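PDB 5THE: piwi domain-containing protein, which forms the C-terminal lobe of a budding yeast Argonaute and probably binds RNA, a strand of which it holds here. Local coordinates for residues S29-A34 and E57-W62; P35-K40 and L475-G480; V234-N239 and S245-S250. All blocks are in the same frame, centred on the assembly; numbering follows the deposited sequence.

Interaction 1 (S29-A34 and E57-W62)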
loop_
_atom_site.group_PDB
_atom_site.type_symbol
_atom_site.label_atom_id
_atom_site.label_comp_id
_atom_site.label_asym_id
_atom_site.label_seq_id
_atom_site.Cartn_x
_atom_site.Cartn_y
_atom_site.Cartn_z
ATOM N N SER A 29 6.542 3.863 27.544
ATOM C CA SER A 29 6.060 4.137 26.203
ATOM C C SER A 29 5.508 5.549 26.153
ATOM O O SER A 29 5.158 6.142 27.176
ATOM C CB SER A 29 4.965 3.145 25.775
ATOM O OG SER A 29 3.721 3.521 26.336
ATOM N N ARG A 30 5.409 6.073 24.941
ATOM C CA ARG A 30 4.661 7.293 24.688
ATOM C C ARG A 30 3.603 6.995 23.637
ATOM O O ARG A 30 3.840 6.219 22.711
ATOM C CB ARG A 30 5.583 8.433 24.236
ATOM C CG ARG A 30 6.598 8.839 25.294
ATOM C CD ARG A 30 7.722 9.683 24.698
ATOM N NE ARG A 30 8.571 8.886 23.819
ATOM C CZ ARG A 30 8.553 8.952 22.491
ATOM N NH1 ARG A 30 7.725 9.798 21.889
ATOM N NH2 ARG A 30 9.357 8.167 21.767
ATOM N N ILE A 31 2.426 7.574 23.796
ATOM C CA ILE A 31 1.356 7.382 22.828
ATOM C C ILE A 31 1.254 8.670 22.024
ATOM O O ILE A 31 0.927 9.732 22.574
ATOM C CB ILE A 31 0.035 7.014 23.513
ATOM C CG1 ILE A 31 0.239 5.761 24.354
ATOM C CG2 ILE A 31 -1.073 6.768 22.486
ATOM C CD1 ILE A 31 -0.860 5.536 25.368
ATOM N N LEU A 32 1.570 8.581 20.732
ATOM C CA LEU A 32 1.463 9.711 19.823
ATOM C C LEU A 32 0.010 9.963 19.425
ATOM O O LEU A 32 -0.802 9.041 19.321
ATOM C CB LEU A 32 2.306 9.473 18.567
ATOM C CG LEU A 32 3.813 9.307 18.789
ATOM C CD1 LEU A 32 4.563 9.240 17.466
ATOM C CD2 LEU A 32 4.366 10.443 19.650
ATOM N N ASP A 33 -0.313 11.233 19.202
ATOM C CA ASP A 33 -1.646 11.576 18.741
ATOM C C ASP A 33 -1.842 11.139 17.289
ATOM O O ASP A 33 -0.893 11.032 16.516
ATOM C CB ASP A 33 -1.886 13.079 18.886
ATOM C CG ASP A 33 -1.863 13.535 20.333
ATOM O OD1 ASP A 33 -2.294 12.760 21.223
ATOM O OD2 ASP A 33 -1.399 14.663 20.590
ATOM N N ALA A 34 -3.092 10.856 16.938
ATOM C CA ALA A 34 -3.426 10.583 15.555
ATOM C C ALA A 34 -3.369 11.880 14.759
ATOM O O ALA A 34 -3.570 12.958 15.312
ATOM C CB ALA A 34 -4.823 9.979 15.444
ATOM N N GLU A 57 -11.769 3.119 20.967
ATOM C CA GLU A 57 -11.757 2.202 19.832
ATOM C C GLU A 57 -11.914 2.921 18.511
ATOM O O GLU A 57 -11.773 2.286 17.462
ATOM C CB GLU A 57 -12.846 1.146 19.986
ATOM C CG GLU A 57 -12.769 0.460 21.333
ATOM C CD GLU A 57 -13.628 -0.781 21.415
ATOM O OE1 GLU A 57 -13.524 -1.500 22.427
ATOM O OE2 GLU A 57 -14.409 -1.029 20.479
ATOM N N SER A 58 -12.155 4.224 18.543
ATOM C CA SER A 58 -12.296 5.012 17.333
ATOM C C SER A 58 -10.978 5.622 16.873
ATOM O O SER A 58 -10.913 6.123 15.754
ATOM C CB SER A 58 -13.347 6.120 17.543
ATOM O OG SER A 58 -12.850 7.183 18.333
ATOM N N LYS A 59 -9.932 5.605 17.699
ATOM C CA LYS A 59 -8.638 6.098 17.237
ATOM C C LYS A 59 -8.106 5.176 16.138
ATOM O O LYS A 59 -7.985 3.964 16.336
ATOM C CB LYS A 59 -7.639 6.176 18.386
ATOM C CG LYS A 59 -6.350 6.899 17.970
ATOM C CD LYS A 59 -5.355 6.997 19.127
ATOM C CE LYS A 59 -4.144 7.820 18.719
ATOM N NZ LYS A 59 -3.105 7.856 19.806
ATOM N N GLY A 60 -7.812 5.746 14.969
ATOM C CA GLY A 60 -7.322 4.924 13.874
ATOM C C GLY A 60 -8.342 3.933 13.365
ATOM O O GLY A 60 -7.974 2.858 12.888
ATOM N N ASN A 61 -9.628 4.262 13.453
ATOM C CA ASN A 61 -10.673 3.269 13.202
ATOM C C ASN A 61 -11.955 4.078 12.992
ATOM O O ASN A 61 -12.669 4.371 13.945
ATOM C CB ASN A 61 -10.813 2.298 14.367
ATOM C CG ASN A 61 -11.885 1.220 14.142
ATOM O OD1 ASN A 61 -12.503 0.754 15.085
ATOM N ND2 ASN A 61 -12.106 0.848 12.930
ATOM N N TRP A 62 -12.212 4.447 11.747
ATOM C CA TRP A 62 -13.389 5.255 11.436
ATOM C C TRP A 62 -14.217 4.502 10.398
ATOM O O TRP A 62 -13.955 3.339 10.095
ATOM C CB TRP A 62 -12.978 6.660 10.966
ATOM C CG TRP A 62 -12.146 6.641 9.706
ATOM C CD1 TRP A 62 -12.595 6.748 8.415
ATOM C CD2 TRP A 62 -10.725 6.473 9.622
ATOM N NE1 TRP A 62 -11.536 6.661 7.538
ATOM C CE2 TRP A 62 -10.381 6.492 8.253
ATOM C CE3 TRP A 62 -9.712 6.299 10.573
ATOM C CZ2 TRP A 62 -9.071 6.358 7.816
ATOM C CZ3 TRP A 62 -8.408 6.165 10.134
ATOM C CH2 TRP A 62 -8.100 6.192 8.769
#

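Interaction 2 (P35-K40 and L475-G480). With nucleotides of chain B.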
loop_
_atom_site.group_PDB
_atom_site.type_symbol
_atom_site.label_atom_id
_atom_site.label_comp_id
_atom_site.label_asym_id
_atom_site.label_seq_id
_atom_site.Cartn_x
_atom_site.Cartn_y
_atom_site.Cartn_z
ATOM N N PRO A 35 -3.090 11.809 13.462
ATOM C CA PRO A 35 -3.295 12.987 12.616
ATOM C C PRO A 35 -4.781 13.215 12.410
ATOM O O PRO A 35 -5.628 12.358 12.685
ATOM C CB PRO A 35 -2.608 12.624 11.299
ATOM C CG PRO A 35 -2.737 11.104 11.237
ATOM C CD PRO A 35 -2.618 10.643 12.692
ATOM N N VAL A 36 -5.094 14.387 11.885
ATOM C CA VAL A 36 -6.453 14.672 11.447
ATOM C C VAL A 36 -6.693 13.932 10.139
ATOM O O VAL A 36 -5.981 14.149 9.154
ATOM C CB VAL A 36 -6.666 16.181 11.275
ATOM C CG1 VAL A 36 -8.054 16.455 10.779
ATOM C CG2 VAL A 36 -6.390 16.900 12.589
ATOM N N VAL A 37 -7.688 13.048 10.122
ATOM C CA VAL A 37 -8.056 12.382 8.878
ATOM C C VAL A 37 -8.984 13.300 8.096
ATOM O O VAL A 37 -9.948 13.837 8.645
ATOM C CB VAL A 37 -8.714 11.019 9.150
ATOM C CG1 VAL A 37 -9.184 10.398 7.831
ATOM C CG2 VAL A 37 -7.734 10.076 9.859
ATOM N N GLN A 38 -8.690 13.493 6.816
ATOM C CA GLN A 38 -9.409 14.444 5.978
ATOM C C GLN A 38 -10.318 13.700 5.006
ATOM O O GLN A 38 -9.845 12.847 4.255
ATOM C CB GLN A 38 -8.424 15.322 5.197
ATOM C CG GLN A 38 -9.097 16.292 4.245
ATOM C CD GLN A 38 -9.726 17.452 4.985
ATOM O OE1 GLN A 38 -9.036 18.182 5.671
ATOM N NE2 GLN A 38 -11.035 17.617 4.864
ATOM N N PHE A 39 -11.608 14.045 5.003
ATOM C CA PHE A 39 -12.553 13.623 3.977
ATOM C C PHE A 39 -12.853 14.810 3.062
ATOM O O PHE A 39 -12.241 15.875 3.182
ATOM C CB PHE A 39 -13.824 13.054 4.623
ATOM C CG PHE A 39 -13.549 12.084 5.734
ATOM C CD1 PHE A 39 -13.058 10.817 5.462
ATOM C CD2 PHE A 39 -13.762 12.449 7.054
ATOM C CE1 PHE A 39 -12.787 9.924 6.498
ATOM C CE2 PHE A 39 -13.497 11.564 8.088
ATOM C CZ PHE A 39 -13.011 10.299 7.805
ATOM N N LYS A 40 -13.801 14.632 2.139
ATOM C CA LYS A 40 -14.109 15.705 1.195
ATOM C C LYS A 40 -14.539 16.981 1.917
ATOM O O LYS A 40 -14.046 18.072 1.617
ATOM C CB LYS A 40 -15.202 15.277 0.214
ATOM C CG LYS A 40 -15.349 16.263 -0.927
ATOM C CD LYS A 40 -16.441 15.866 -1.905
ATOM C CE LYS A 40 -16.113 16.422 -3.279
ATOM N NZ LYS A 40 -17.327 16.844 -4.011
ATOM N N LEU A 475 1.841 8.270 8.536
ATOM C CA LEU A 475 1.703 7.574 7.270
ATOM C C LEU A 475 0.895 6.289 7.394
ATOM O O LEU A 475 0.498 5.730 6.370
ATOM C CB LEU A 475 3.079 7.285 6.685
ATOM C CG LEU A 475 3.760 8.480 6.024
ATOM C CD1 LEU A 475 5.179 8.129 5.656
ATOM C CD2 LEU A 475 2.976 8.876 4.804
ATOM N N CYS A 476 0.642 5.824 8.615
ATOM C CA CYS A 476 -0.229 4.678 8.840
ATOM C C CYS A 476 -1.700 5.014 8.654
ATOM O O CYS A 476 -2.511 4.098 8.497
ATOM C CB CYS A 476 0.014 4.122 10.242
ATOM S SG CYS A 476 1.663 3.362 10.397
ATOM N N TYR A 477 -2.052 6.292 8.621
ATOM C CA TYR A 477 -3.434 6.720 8.513
ATOM C C TYR A 477 -3.865 7.026 7.083
ATOM O O TYR A 477 -4.999 7.454 6.882
ATOM C CB TYR A 477 -3.667 7.957 9.397
ATOM C CG TYR A 477 -3.702 7.656 10.877
ATOM C CD1 TYR A 477 -2.543 7.264 11.562
ATOM C CD2 TYR A 477 -4.890 7.755 11.594
ATOM C CE1 TYR A 477 -2.571 6.993 12.915
ATOM C CE2 TYR A 477 -4.930 7.486 12.952
ATOM C CZ TYR A 477 -3.765 7.109 13.600
ATOM O OH TYR A 477 -3.812 6.837 14.934
ATOM N N ILE A 478 -3.009 6.819 6.080
ATOM C CA ILE A 478 -3.444 7.090 4.718
ATOM C C ILE A 478 -3.269 5.862 3.835
ATOM O O ILE A 478 -2.858 5.969 2.677
ATOM C CB ILE A 478 -2.715 8.304 4.115
ATOM C CG1 ILE A 478 -1.212 8.196 4.308
ATOM C CG2 ILE A 478 -3.234 9.594 4.724
ATOM C CD1 ILE A 478 -0.491 9.393 3.803
ATOM N N PHE A 479 -3.569 4.690 4.368
ATOM C CA PHE A 479 -3.684 3.504 3.528
ATOM C C PHE A 479 -5.063 3.546 2.874
ATOM O O PHE A 479 -6.083 3.337 3.540
ATOM C CB PHE A 479 -3.470 2.253 4.365
ATOM C CG PHE A 479 -3.465 0.986 3.574
ATOM C CD1 PHE A 479 -2.468 0.737 2.642
ATOM C CD2 PHE A 479 -4.438 0.024 3.787
ATOM C CE1 PHE A 479 -2.444 -0.449 1.939
ATOM C CE2 PHE A 479 -4.428 -1.157 3.079
ATOM C CZ PHE A 479 -3.433 -1.400 2.148
ATOM N N GLY A 480 -5.102 3.847 1.582
ATOM C CA GLY A 480 -6.328 4.326 0.968
ATOM C C GLY A 480 -7.433 3.295 0.793
ATOM O O GLY A 480 -8.541 3.686 0.409
ATOM P P A B 4 -6.545 -4.806 4.118
ATOM O OP1 A B 4 -5.564 -4.270 3.139
ATOM O OP2 A B 4 -6.966 -6.212 4.103
ATOM O "O5'" A B 4 -6.023 -4.456 5.579
ATOM C "C5'" A B 4 -5.910 -3.104 5.981
ATOM C "C4'" A B 4 -6.517 -2.867 7.335
ATOM O "O4'" A B 4 -7.937 -3.135 7.303
ATOM C "C3'" A B 4 -5.998 -3.739 8.461
ATOM O "O3'" A B 4 -4.764 -3.255 8.950
ATOM C "C2'" A B 4 -7.138 -3.669 9.471
ATOM O "O2'" A B 4 -7.119 -2.423 10.159
ATOM C "C1'" A B 4 -8.353 -3.670 8.533
ATOM N N9 A B 4 -8.840 -5.029 8.266
ATOM C C8 A B 4 -8.273 -5.955 7.428
ATOM N N7 A B 4 -8.923 -7.091 7.377
ATOM C C5 A B 4 -9.988 -6.886 8.236
ATOM C C6 A B 4 -11.035 -7.724 8.594
ATOM N N6 A B 4 -11.133 -8.964 8.101
ATOM N N1 A B 4 -11.951 -7.235 9.462
ATOM C C2 A B 4 -11.801 -5.974 9.923
ATOM N N3 A B 4 -10.848 -5.076 9.649
ATOM C C4 A B 4 -9.961 -5.618 8.795
#

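Interaction 3 (V234-N239 and S245-S250). With nucleotides of chain B.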
loop_
_atom_site.group_PDB
_atom_site.type_symbol
_atom_site.label_atom_id
_atom_site.label_comp_id
_atom_site.label_asym_id
_atom_site.label_seq_id
_atom_site.Cartn_x
_atom_site.Cartn_y
_atom_site.Cartn_z
ATOM N N VAL A 234 -15.119 -1.938 -1.366
ATOM C CA VAL A 234 -14.751 -2.278 -2.738
ATOM C C VAL A 234 -14.431 -1.018 -3.527
ATOM O O VAL A 234 -13.417 -0.945 -4.231
ATOM C CB VAL A 234 -15.875 -3.092 -3.410
ATOM C CG1 VAL A 234 -15.695 -3.098 -4.933
ATOM C CG2 VAL A 234 -15.901 -4.536 -2.862
ATOM N N VAL A 235 -15.294 -0.004 -3.424
ATOM C CA VAL A 235 -15.137 1.173 -4.271
ATOM C C VAL A 235 -13.978 2.042 -3.811
ATOM O O VAL A 235 -13.483 2.858 -4.593
ATOM C CB VAL A 235 -16.466 1.962 -4.324
ATOM C CG1 VAL A 235 -16.688 2.779 -3.048
ATOM C CG2 VAL A 235 -16.547 2.828 -5.585
ATOM N N MET A 236 -13.520 1.890 -2.563
ATOM C CA MET A 236 -12.295 2.573 -2.160
ATOM C C MET A 236 -11.173 2.240 -3.124
ATOM O O MET A 236 -10.465 3.130 -3.620
ATOM C CB MET A 236 -11.912 2.184 -0.732
ATOM C CG MET A 236 -12.880 2.733 0.326
ATOM S SD MET A 236 -12.329 2.465 2.010
ATOM C CE MET A 236 -11.318 3.902 2.343
ATOM N N LYS A 237 -11.046 0.953 -3.448
ATOM C CA LYS A 237 -9.990 0.492 -4.343
ATOM C C LYS A 237 -10.224 0.980 -5.761
ATOM O O LYS A 237 -9.289 1.434 -6.424
ATOM C CB LYS A 237 -9.902 -1.043 -4.284
ATOM C CG LYS A 237 -9.477 -1.554 -2.903
ATOM C CD LYS A 237 -10.281 -2.772 -2.421
ATOM C CE LYS A 237 -10.015 -4.032 -3.250
ATOM N NZ LYS A 237 -8.596 -4.519 -3.203
ATOM N N MET A 238 -11.469 0.895 -6.240
ATOM C CA MET A 238 -11.790 1.383 -7.577
ATOM C C MET A 238 -11.429 2.850 -7.712
ATOM O O MET A 238 -10.793 3.262 -8.690
ATOM C CB MET A 238 -13.276 1.186 -7.857
ATOM C CG MET A 238 -13.712 -0.276 -7.838
ATOM S SD MET A 238 -15.488 -0.378 -8.128
ATOM C CE MET A 238 -15.697 -2.141 -8.465
ATOM N N ASN A 239 -11.831 3.653 -6.725
ATOM C CA ASN A 239 -11.593 5.089 -6.789
ATOM C C ASN A 239 -10.104 5.392 -6.901
ATOM O O ASN A 239 -9.700 6.251 -7.691
ATOM C CB ASN A 239 -12.193 5.775 -5.561
ATOM C CG ASN A 239 -12.226 7.313 -5.687
ATOM O OD1 ASN A 239 -12.040 8.023 -4.717
ATOM N ND2 ASN A 239 -12.522 7.803 -6.860
ATOM N N SER A 245 -8.895 10.156 -4.714
ATOM C CA SER A 245 -8.416 10.233 -3.346
ATOM C C SER A 245 -9.597 9.881 -2.469
ATOM O O SER A 245 -10.690 10.418 -2.666
ATOM C CB SER A 245 -7.892 11.638 -2.986
ATOM O OG SER A 245 -6.865 12.022 -3.868
ATOM N N ASN A 246 -9.392 8.967 -1.528
ATOM C CA ASN A 246 -10.467 8.648 -0.597
ATOM C C ASN A 246 -10.383 9.552 0.624
ATOM O O ASN A 246 -11.064 10.583 0.690
ATOM C CB ASN A 246 -10.404 7.172 -0.232
ATOM C CG ASN A 246 -10.584 6.300 -1.448
ATOM O OD1 ASN A 246 -11.258 6.706 -2.384
ATOM N ND2 ASN A 246 -9.965 5.116 -1.457
ATOM N N HIS A 247 -9.548 9.190 1.584
ATOM C CA HIS A 247 -9.203 10.078 2.675
ATOM C C HIS A 247 -7.736 10.445 2.562
ATOM O O HIS A 247 -6.966 9.819 1.832
ATOM C CB HIS A 247 -9.479 9.423 4.035
ATOM C CG HIS A 247 -8.650 8.200 4.288
ATOM N ND1 HIS A 247 -8.963 6.960 3.762
ATOM C CD2 HIS A 247 -7.511 8.030 5.002
ATOM C CE1 HIS A 247 -8.066 6.077 4.160
ATOM N NE2 HIS A 247 -7.169 6.699 4.910
ATOM N N SER A 248 -7.358 11.480 3.299
ATOM C CA SER A 248 -5.975 11.893 3.407
ATOM C C SER A 248 -5.780 12.392 4.824
ATOM O O SER A 248 -6.667 12.264 5.676
ATOM C CB SER A 248 -5.626 12.966 2.366
ATOM O OG SER A 248 -6.102 14.256 2.759
ATOM N N LEU A 249 -4.618 12.973 5.073
ATOM C CA LEU A 249 -4.408 13.739 6.292
ATOM C C LEU A 249 -4.745 15.202 6.029
ATOM O O LEU A 249 -4.800 15.658 4.883
ATOM C CB LEU A 249 -2.960 13.606 6.769
ATOM C CG LEU A 249 -2.477 12.173 6.961
ATOM C CD1 LEU A 249 -1.098 12.185 7.605
ATOM C CD2 LEU A 249 -3.489 11.402 7.808
ATOM N N SER A 250 -4.966 15.941 7.104
ATOM C CA SER A 250 -5.234 17.366 6.958
ATOM C C SER A 250 -4.025 18.078 6.367
ATOM O O SER A 250 -2.896 17.582 6.396
ATOM C CB SER A 250 -5.577 17.999 8.304
ATOM O OG SER A 250 -4.412 18.069 9.115
ATOM P P A B 2 -13.381 -10.431 -1.917
ATOM O OP1 A B 2 -12.854 -11.414 -0.937
ATOM O OP2 A B 2 -14.823 -10.434 -2.315
ATOM O "O5'" A B 2 -12.997 -8.974 -1.405
ATOM C "C5'" A B 2 -13.044 -7.847 -2.283
ATOM C "C4'" A B 2 -13.102 -6.563 -1.507
ATOM O "O4'" A B 2 -14.376 -6.474 -0.832
ATOM C "C3'" A B 2 -12.095 -6.426 -0.380
ATOM O "O3'" A B 2 -10.833 -6.033 -0.837
ATOM C "C2'" A B 2 -12.761 -5.409 0.534
ATOM O "O2'" A B 2 -12.673 -4.109 -0.033
ATOM C "C1'" A B 2 -14.211 -5.859 0.434
ATOM N N9 A B 2 -14.577 -6.871 1.444
ATOM C C8 A B 2 -14.420 -8.231 1.339
ATOM N N7 A B 2 -14.877 -8.902 2.358
ATOM C C5 A B 2 -15.399 -7.908 3.179
ATOM C C6 A B 2 -16.029 -7.980 4.418
ATOM N N6 A B 2 -16.231 -9.151 5.023
ATOM N N1 A B 2 -16.424 -6.812 4.994
ATOM C C2 A B 2 -16.190 -5.665 4.333
ATOM N N3 A B 2 -15.594 -5.469 3.146
ATOM C C4 A B 2 -15.220 -6.647 2.635
ATOM P P A B 3 -9.526 -6.535 -0.069
ATOM O OP1 A B 3 -8.421 -6.006 -0.925
ATOM O OP2 A B 3 -9.625 -7.995 0.224
ATOM O "O5'" A B 3 -9.574 -5.743 1.316
ATOM C "C5'" A B 3 -9.501 -4.327 1.326
ATOM C "C4'" A B 3 -9.852 -3.768 2.676
ATOM O "O4'" A B 3 -11.252 -3.993 2.984
ATOM C "C3'" A B 3 -9.118 -4.380 3.853
ATOM O "O3'" A B 3 -7.823 -3.852 3.981
ATOM C "C2'" A B 3 -10.029 -4.024 5.016
ATOM O "O2'" A B 3 -9.852 -2.661 5.386
ATOM C "C1'" A B 3 -11.406 -4.195 4.371
ATOM N N9 A B 3 -11.861 -5.569 4.577
ATOM C C8 A B 3 -11.485 -6.691 3.870
ATOM N N7 A B 3 -12.024 -7.790 4.340
ATOM C C5 A B 3 -12.786 -7.353 5.409
ATOM C C6 A B 3 -13.582 -8.058 6.302
ATOM N N6 A B 3 -13.737 -9.392 6.213
ATOM N N1 A B 3 -14.203 -7.333 7.257
ATOM C C2 A B 3 -14.009 -5.998 7.295
ATOM N N3 A B 3 -13.265 -5.213 6.510
ATOM C C4 A B 3 -12.680 -5.983 5.582
#

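Interaction 1 (S29-A34 and E57-W62)
Lys59 reaches across to Leu32 and carries nearly the whole contact. The polar part is one hydrogen bond, from Lys59 NZ to the backbone Leu32 O at 2.6 Å. NZ meets this carbonyl at a C=O...N angle of 154° and tilts 20° from its plane, so the approach is close to head-on. The same ammonium group also gives a hydrogen bond to the backbone Pro421 O, so two main-chain carbonyls grip one buried amine. Asp33 OD1 stays 5.2 Å from Lys59 NZ, not in contact, and would probably affect its charge only weakly. The van der Waals part gathers at the far end of the lysine. CG stands anti to the backbone N (chi1 -171°), and every later torsion is extended, which carries NZ straight out to the strand end. There the Ile31 methyl CG2 sits against the ammonium end, 3.5 Å from Lys59 NZ, the two side chains crossing obliquely. Lys59 CE passes 3.7 Å from Ala34 N, and the apolar contact is that of Ala34 CB with Lys59 CE at 4.0 Å. With a methionine here in place of Lys59, the carbonyls of Leu32 and Pro421 would probably lose the donor they share. Lys59 itself occupies the second position of a type II beta turn from Ser58 to Asn61; Gly60 follows with positive phi, and a weak backbone bond from Asn61 N to Ser58 O closes the turn. The Lys59 side chain also touches Tyr46. The contact thus fastens a turn in the loop after strand 43-44 to the end of strand 25-31, which pairs antiparallel with strands 16-22 and 423-425, while Leu32 packs on helix 465-475 through Gln469 and Asn473.

Interaction 2 (P35-K40 and L475-G480)
Tyr477 offers one ring face to Pro35. Its CB starts 3.8 Å from Pro35 CG. With CG beside its own backbone N and anti to the carbonyl carbon, chi1 of -73° sends the ring toward Pro35, and chi2 of 69° turns a face to it; the tyrosine CG lies 3.6 Å from Pro35 CG. From there Pro35 CD takes over: it is 3.6 Å from Tyr477 CD1, and it stands 3.5 Å from the ring centroid, only 8° off the normal. This is a CH-pi contact with CD directly over the face. On the other branch Tyr477 CD2 meets Val37 CG2 at 4.1 Å, the valine methyl arriving at the ring edge, near its plane. At the tip, Tyr477 OH lies 3.3 Å from Ala34 CB. Farther along the same loop, the edge of the Phe479 ring approaches the RNA, CE2 lying 3.3 Å from OP1 of A4 of chain B. The arrangement is a proline-aromatic CH-pi contact that joins the chain leading into strand 37-38, the middle strand of a small antiparallel sheet, to an RNA-facing loop of the RNase H-like Piwi domain.

Interaction 3 (V234-N239 and S245-S250)
The connection from helix 228-241 to strand 248-249, in the Piwi part of this Argonaute lobe, folds back on the helix it has just left, and Asn246 fastens it there at Met236. Asn246 makes the polar link: ND2 donates to the backbone Met236 O at 3.0 Å, with an N-H...O angle of 168°. The acceptor lies in the plane of the Asn246 amide, whereas the donor sits above the carbonyl plane of Met236, 38° out of it. ND2 also donates to Gly480 O, and two such bonds fix the rotation of the buried amide. Asn246 OD1 lies 3.4 Å from Asn239 CB; the two asparagine side chains run past each other in opposite directions, their amides nearly coplanar. Met236 adds van der Waals contact. Met236 CB rests against the amide nitrogen, 3.6 Å from Asn246 ND2, and a bend at chi3 (88°) turns the methyl CE to the edge of the His247 ring, 4.1 Å from ND1. The same imidazole makes a weak hydrogen bond through NE2 to Tyr477 O and meets Trp62 edge-to-face. One turn of the helix also touches RNA: Lys237 NZ donates to OP1 of A3 of chain B at 2.7 Å, and it bonds to Ile549 O as well. Val234 CG2 approaches O4' of A2 of chain B to 3.2 Å. Val234, Val235 and Met238 also pack on Phe106 of helix 95-111, and Met238 reaches strand 185-191; beyond His247 the chain enters strand 248-249, the neighbour of strand 37-38.

Overall arrangement
The three contacts form a continuous row, with centres about 12 Å apart for interactions 1 and 2, about 9 Å for 2 and 3, and about 20 Å for 1 and 3. Residues 29-34 run directly into 35-40, so interactions 1 and 2 share one continuous chain. Strands 37-38 and 248-249 then join interactions 2 and 3 by a probable hydrogen bond, Gln38 N to Ser248 O at 2.6 Å. From segment 57-62, Trp62 reaches His247 of interaction 3 and Phe39 of interaction 2, Trp62 CD1 lying 3.6 Å from Phe39 CZ. Interactions 2 and 3 touch the RNA through Phe479, Val234 and Lys237, whereas interaction 1 stays about 6 Å from it at the nearest atoms.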